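Long-range contact in KLLA0B12012p (Kluyveromyces lactis, PDB 6Y3P), which probably binds ATP through this C-terminal ATP-grasp domain, related to tubulin-tyrosine ligases, and is a direct partner of the mRNA decapping enzyme Dcp2: residues Phe230-Asn242 against Ser278-Ser290. Numbering follows the deposited sequence.
Sequences FVYDRMLALFAPN and SVIEFDALKDIPS. With SO4 (sulfate ion), chain C; SO4 (sulfate ion), chain D.
Leu-236 to Leu-238 pair antiparallel with Val-279 to Glu-281, with Ala-237 and Ile-280 as the hydrogen-bonded pair: Ala-237 N gives to Ile-280 O at 2.7 Å and Ile-280 N returns the bond to Ala-237 O. Phe-239 N to Ser-278 O continues the pairing at one end; at the other, Phe-282 N reaches Met-235 O at 2.8 Å from above the carbonyl plane, just where the chain turns into the 3-10 segment 282-284. Beyond that, Arg-234 grips Glu-281 side-on. Arg-234 NE meets Glu-281 OE2 and Arg-234 NH2 meets Glu-281 OE1, both at 3.2 Å and almost straight; the oxygens lie in the guanidinium plane, but the carboxylate is turned 48° from it and is met from above. Glu-281 gets there by an extended chain with CG anti to the backbone N (chi1 -173°). The remaining nitrogen, NH1 of Arg-234, hydrogen-bonds Asn-361 and forms a salt bridge with Glu-365, both of helix 357-375, so an alanine here would probably leave both carboxylates without their shared cation and remove this polar link between the short strand and that helix. Apolar side chains meet on both faces of the pairing. On one, Leu-238 CD2 lies alongside Val-279 CG2 at 3.6 Å, while Leu-236 CD2 crosses to Val-279 CG1. On the other, Leu-285 comes from the opposite direction to Phe-239, Leu-285 CD2 lying at the ring edge 3.6 Å from Phe-239 CZ, and its CD1 packs on the methyl of Ala-237. Phe-215 of strand 215-224 also touches Ala-237 and Phe-239 here. The arrangement is a short antiparallel strand added beside the C-terminal part of strand 228-239, after its break, within the antiparallel sheet of this ATP-grasp domain, from which the chain leads into helix 290-313.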
loop_
_atom_site.group_PDB
_atom_site.type_symbol
_atom_site.label_atom_id
_atom_site.label_comp_id
_atom_site.label_asym_id
_atom_site.label_seq_id
_atom_site.Cartn_x
_atom_site.Cartn_y
_atom_site.Cartn_z
ATOM N N PHE A 230 -9.396 -2.498 9.248
ATOM C CA PHE A 230 -10.476 -1.683 8.748
ATOM C C PHE A 230 -10.106 -1.073 7.424
ATOM O O PHE A 230 -9.076 -0.405 7.300
ATOM C CB PHE A 230 -10.804 -0.573 9.745
ATOM C CG PHE A 230 -11.286 -1.049 11.090
ATOM C CD1 PHE A 230 -12.632 -1.308 11.311
ATOM C CD2 PHE A 230 -10.397 -1.217 12.144
ATOM C CE1 PHE A 230 -13.079 -1.734 12.556
ATOM C CE2 PHE A 230 -10.848 -1.633 13.389
ATOM C CZ PHE A 230 -12.185 -1.897 13.585
ATOM N N VAL A 231 -10.939 -1.321 6.422
ATOM C CA VAL A 231 -10.750 -0.744 5.099
ATOM C C VAL A 231 -11.711 0.439 4.978
ATOM O O VAL A 231 -12.887 0.339 5.317
ATOM C CB VAL A 231 -10.939 -1.798 3.986
ATOM C CG1 VAL A 231 -10.966 -1.159 2.607
ATOM C CG2 VAL A 231 -9.861 -2.877 4.053
ATOM N N TYR A 232 -11.178 1.574 4.553
ATOM C CA TYR A 232 -11.929 2.795 4.300
ATOM C C TYR A 232 -12.458 2.723 2.844
ATOM O O TYR A 232 -11.666 2.695 1.894
ATOM C CB TYR A 232 -11.033 4.030 4.533
ATOM C CG TYR A 232 -11.797 5.330 4.461
ATOM C CD1 TYR A 232 -13.016 5.486 5.127
ATOM C CD2 TYR A 232 -11.302 6.409 3.746
ATOM C CE1 TYR A 232 -13.736 6.679 5.049
ATOM C CE2 TYR A 232 -12.007 7.611 3.671
ATOM C CZ TYR A 232 -13.223 7.739 4.327
ATOM O OH TYR A 232 -13.900 8.927 4.271
ATOM N N ASP A 233 -13.790 2.630 2.691
ATOM C CA ASP A 233 -14.467 2.458 1.398
ATOM C C ASP A 233 -14.516 3.694 0.497
ATOM O O ASP A 233 -14.949 3.563 -0.638
ATOM C CB ASP A 233 -15.888 1.885 1.573
ATOM C CG ASP A 233 -15.902 0.365 1.618
ATOM O OD1 ASP A 233 -14.820 -0.247 1.432
ATOM O OD2 ASP A 233 -16.990 -0.212 1.838
ATOM N N ARG A 234 -14.083 4.860 0.977
ATOM C CA ARG A 234 -14.023 6.058 0.147
ATOM C C ARG A 234 -12.579 6.097 -0.349
ATOM O O ARG A 234 -11.679 6.557 0.358
ATOM C CB ARG A 234 -14.411 7.302 0.949
ATOM C CG ARG A 234 -15.862 7.241 1.497
ATOM C CD ARG A 234 -16.340 8.595 2.031
ATOM N NE ARG A 234 -16.336 9.624 0.985
ATOM C CZ ARG A 234 -16.414 10.928 1.206
ATOM N NH1 ARG A 234 -16.531 11.393 2.445
ATOM N NH2 ARG A 234 -16.392 11.782 0.188
ATOM N N MET A 235 -12.341 5.456 -1.495
ATOM C CA MET A 235 -11.008 5.308 -2.053
ATOM C C MET A 235 -10.669 6.366 -3.123
ATOM O O MET A 235 -11.533 7.129 -3.556
ATOM C CB MET A 235 -10.779 3.880 -2.560
ATOM C CG MET A 235 -11.540 2.823 -1.796
ATOM S SD MET A 235 -11.102 1.190 -2.425
ATOM C CE MET A 235 -11.941 0.140 -1.212
ATOM N N LEU A 236 -9.395 6.453 -3.487
ATOM C CA LEU A 236 -8.919 7.455 -4.432
ATOM C C LEU A 236 -8.444 6.801 -5.698
ATOM O O LEU A 236 -7.843 5.721 -5.664
ATOM C CB LEU A 236 -7.724 8.228 -3.825
ATOM C CG LEU A 236 -7.968 9.346 -2.795
ATOM C CD1 LEU A 236 -8.664 8.836 -1.566
ATOM C CD2 LEU A 236 -6.667 9.933 -2.336
ATOM N N ALA A 237 -8.661 7.486 -6.806
ATOM C CA ALA A 237 -8.172 7.091 -8.113
ATOM C C ALA A 237 -7.205 8.218 -8.515
ATOM O O ALA A 237 -7.603 9.379 -8.584
ATOM C CB ALA A 237 -9.318 6.965 -9.113
ATOM N N LEU A 238 -5.930 7.858 -8.690
ATOM C CA LEU A 238 -4.840 8.753 -9.037
ATOM C C LEU A 238 -4.489 8.421 -10.464
ATOM O O LEU A 238 -4.022 7.326 -10.749
ATOM C CB LEU A 238 -3.626 8.541 -8.083
ATOM C CG LEU A 238 -3.991 8.291 -6.591
ATOM C CD1 LEU A 238 -3.075 7.314 -5.955
ATOM C CD2 LEU A 238 -4.000 9.531 -5.805
ATOM N N PHE A 239 -4.800 9.347 -11.375
ATOM C CA PHE A 239 -4.601 9.189 -12.814
ATOM C C PHE A 239 -3.225 9.625 -13.288
ATOM O O PHE A 239 -2.648 10.582 -12.755
ATOM C CB PHE A 239 -5.681 9.953 -13.576
ATOM C CG PHE A 239 -7.044 9.330 -13.428
ATOM C CD1 PHE A 239 -7.885 9.696 -12.380
ATOM C CD2 PHE A 239 -7.502 8.391 -14.348
ATOM C CE1 PHE A 239 -9.156 9.124 -12.249
ATOM C CE2 PHE A 239 -8.758 7.796 -14.197
ATOM C CZ PHE A 239 -9.575 8.170 -13.151
ATOM N N ALA A 240 -2.717 8.918 -14.308
ATOM C CA ALA A 240 -1.433 9.199 -14.948
ATOM C C ALA A 240 -1.580 10.499 -15.793
ATOM O O ALA A 240 -2.703 10.823 -16.191
ATOM C CB ALA A 240 -1.022 8.014 -15.821
ATOM N N PRO A 241 -0.513 11.303 -16.020
ATOM C CA PRO A 241 -0.699 12.569 -16.769
ATOM C C PRO A 241 -1.075 12.422 -18.250
ATOM O O PRO A 241 -1.891 13.193 -18.779
ATOM C CB PRO A 241 0.649 13.282 -16.598
ATOM C CG PRO A 241 1.637 12.192 -16.373
ATOM C CD PRO A 241 0.897 11.129 -15.595
ATOM N N ASN A 242 -0.496 11.416 -18.905
ATOM C CA ASN A 242 -0.665 11.175 -20.324
ATOM C C ASN A 242 -1.571 9.987 -20.653
ATOM O O ASN A 242 -1.796 9.120 -19.810
ATOM C CB ASN A 242 0.724 11.033 -20.961
ATOM C CG ASN A 242 1.645 12.203 -20.631
ATOM O OD1 ASN A 242 2.663 12.048 -19.928
ATOM N ND2 ASN A 242 1.253 13.418 -21.049
ATOM N N SER A 278 -3.857 14.102 -11.357
ATOM C CA SER A 278 -5.297 14.166 -11.092
ATOM C C SER A 278 -5.728 13.084 -10.104
ATOM O O SER A 278 -5.375 11.913 -10.264
ATOM C CB SER A 278 -6.096 14.042 -12.388
ATOM O OG SER A 278 -7.354 14.699 -12.308
ATOM N N VAL A 279 -6.467 13.507 -9.068
ATOM C CA VAL A 279 -7.002 12.696 -7.967
ATOM C C VAL A 279 -8.510 12.937 -7.893
ATOM O O VAL A 279 -8.948 14.071 -7.714
ATOM C CB VAL A 279 -6.338 13.012 -6.588
ATOM C CG1 VAL A 279 -6.874 12.077 -5.506
ATOM C CG2 VAL A 279 -4.817 12.929 -6.657
ATOM N N ILE A 280 -9.287 11.870 -8.072
ATOM C CA ILE A 280 -10.749 11.821 -8.021
ATOM C C ILE A 280 -11.062 10.653 -7.081
ATOM O O ILE A 280 -10.336 9.642 -7.081
ATOM C CB ILE A 280 -11.361 11.528 -9.441
ATOM C CG1 ILE A 280 -10.809 12.469 -10.557
ATOM C CG2 ILE A 280 -12.919 11.514 -9.448
ATOM C CD1 ILE A 280 -11.061 14.034 -10.398
ATOM N N GLU A 281 -12.163 10.774 -6.323
ATOM C CA GLU A 281 -12.674 9.708 -5.469
ATOM C C GLU A 281 -13.121 8.593 -6.414
ATOM O O GLU A 281 -13.834 8.841 -7.402
ATOM C CB GLU A 281 -13.859 10.188 -4.611
ATOM C CG GLU A 281 -14.307 9.149 -3.587
ATOM C CD GLU A 281 -15.505 9.478 -2.719
ATOM O OE1 GLU A 281 -16.014 10.619 -2.798
ATOM O OE2 GLU A 281 -15.944 8.579 -1.968
ATOM N N PHE A 282 -12.673 7.365 -6.115
ATOM C CA PHE A 282 -12.996 6.192 -6.909
ATOM C C PHE A 282 -14.481 6.034 -7.247
ATOM O O PHE A 282 -14.803 5.777 -8.410
ATOM C CB PHE A 282 -12.461 4.944 -6.224
ATOM C CG PHE A 282 -12.875 3.671 -6.917
ATOM C CD1 PHE A 282 -12.277 3.286 -8.108
ATOM C CD2 PHE A 282 -13.838 2.836 -6.354
ATOM C CE1 PHE A 282 -12.648 2.107 -8.740
ATOM C CE2 PHE A 282 -14.226 1.657 -7.004
ATOM C CZ PHE A 282 -13.633 1.306 -8.199
ATOM N N ASP A 283 -15.383 6.201 -6.252
ATOM C CA ASP A 283 -16.825 6.033 -6.448
ATOM C C ASP A 283 -17.450 7.097 -7.331
ATOM O O ASP A 283 -18.564 6.908 -7.817
ATOM C CB ASP A 283 -17.588 5.920 -5.108
ATOM C CG ASP A 283 -18.968 5.281 -5.252
ATOM O OD1 ASP A 283 -19.040 4.118 -5.713
ATOM O OD2 ASP A 283 -19.979 5.977 -4.992
ATOM N N ALA A 284 -16.745 8.210 -7.545
ATOM C CA ALA A 284 -17.217 9.275 -8.416
ATOM C C ALA A 284 -16.983 8.917 -9.897
ATOM O O ALA A 284 -17.421 9.674 -10.756
ATOM C CB ALA A 284 -16.505 10.589 -8.070
ATOM N N LEU A 285 -16.263 7.803 -10.205
ATOM C CA LEU A 285 -16.020 7.398 -11.592
ATOM C C LEU A 285 -17.256 6.592 -12.093
ATOM O O LEU A 285 -17.379 5.404 -11.822
ATOM C CB LEU A 285 -14.709 6.612 -11.702
ATOM C CG LEU A 285 -13.434 7.334 -11.178
ATOM C CD1 LEU A 285 -12.269 6.349 -11.037
ATOM C CD2 LEU A 285 -13.036 8.530 -12.086
ATOM N N LYS A 286 -18.210 7.285 -12.757
ATOM C CA LYS A 286 -19.465 6.678 -13.179
ATOM C C LYS A 286 -19.339 5.836 -14.435
ATOM O O LYS A 286 -20.230 5.032 -14.706
ATOM C CB LYS A 286 -20.598 7.709 -13.288
ATOM C CG LYS A 286 -20.862 8.509 -12.002
ATOM C CD LYS A 286 -21.086 7.661 -10.748
ATOM C CE LYS A 286 -21.304 8.528 -9.529
ATOM N NZ LYS A 286 -21.140 7.759 -8.264
ATOM N N ASP A 287 -18.211 5.950 -15.168
ATOM C CA ASP A 287 -17.955 5.104 -16.337
ATOM C C ASP A 287 -17.600 3.670 -15.915
ATOM O O ASP A 287 -17.620 2.742 -16.741
ATOM C CB ASP A 287 -16.946 5.737 -17.282
ATOM C CG ASP A 287 -17.546 6.852 -18.120
ATOM O OD1 ASP A 287 -18.808 6.899 -18.260
ATOM O OD2 ASP A 287 -16.776 7.601 -18.726
ATOM N N ILE A 288 -17.421 3.466 -14.595
ATOM C CA ILE A 288 -17.273 2.127 -14.022
ATOM C C ILE A 288 -18.697 1.774 -13.587
ATOM O O ILE A 288 -19.209 2.457 -12.710
ATOM C CB ILE A 288 -16.257 2.037 -12.827
ATOM C CG1 ILE A 288 -14.866 2.580 -13.225
ATOM C CG2 ILE A 288 -16.147 0.572 -12.331
ATOM C CD1 ILE A 288 -13.925 2.813 -12.034
ATOM N N PRO A 289 -19.385 0.764 -14.177
ATOM C CA PRO A 289 -20.739 0.416 -13.667
ATOM C C PRO A 289 -20.724 0.151 -12.153
ATOM O O PRO A 289 -19.756 -0.403 -11.669
ATOM C CB PRO A 289 -21.141 -0.825 -14.494
ATOM C CG PRO A 289 -20.180 -0.858 -15.690
ATOM C CD PRO A 289 -18.930 -0.178 -15.231
ATOM N N SER A 290 -21.750 0.576 -11.402
ATOM C CA SER A 290 -21.788 0.406 -9.943
ATOM C C SER A 290 -21.505 -1.020 -9.443
ATOM O O SER A 290 -20.790 -1.152 -8.453
ATOM C CB SER A 290 -23.084 0.936 -9.331
ATOM O OG SER A 290 -24.203 0.283 -9.898
HETATM S S SO4 C . -24.978 1.528 -13.604
HETATM O O1 SO4 C . -25.201 0.745 -14.813
HETATM O O2 SO4 C . -26.174 2.313 -13.270
HETATM O O3 SO4 C . -23.855 2.426 -13.786
HETATM O O4 SO4 C . -24.694 0.619 -12.524
HETATM S S SO4 D . -24.293 5.452 -8.721
HETATM O O1 SO4 D . -24.483 4.634 -9.922
HETATM O O2 SO4 D . -25.390 5.206 -7.780
HETATM O O3 SO4 D . -23.027 5.086 -8.089
HETATM O O4 SO4 D . -24.268 6.873 -9.099
#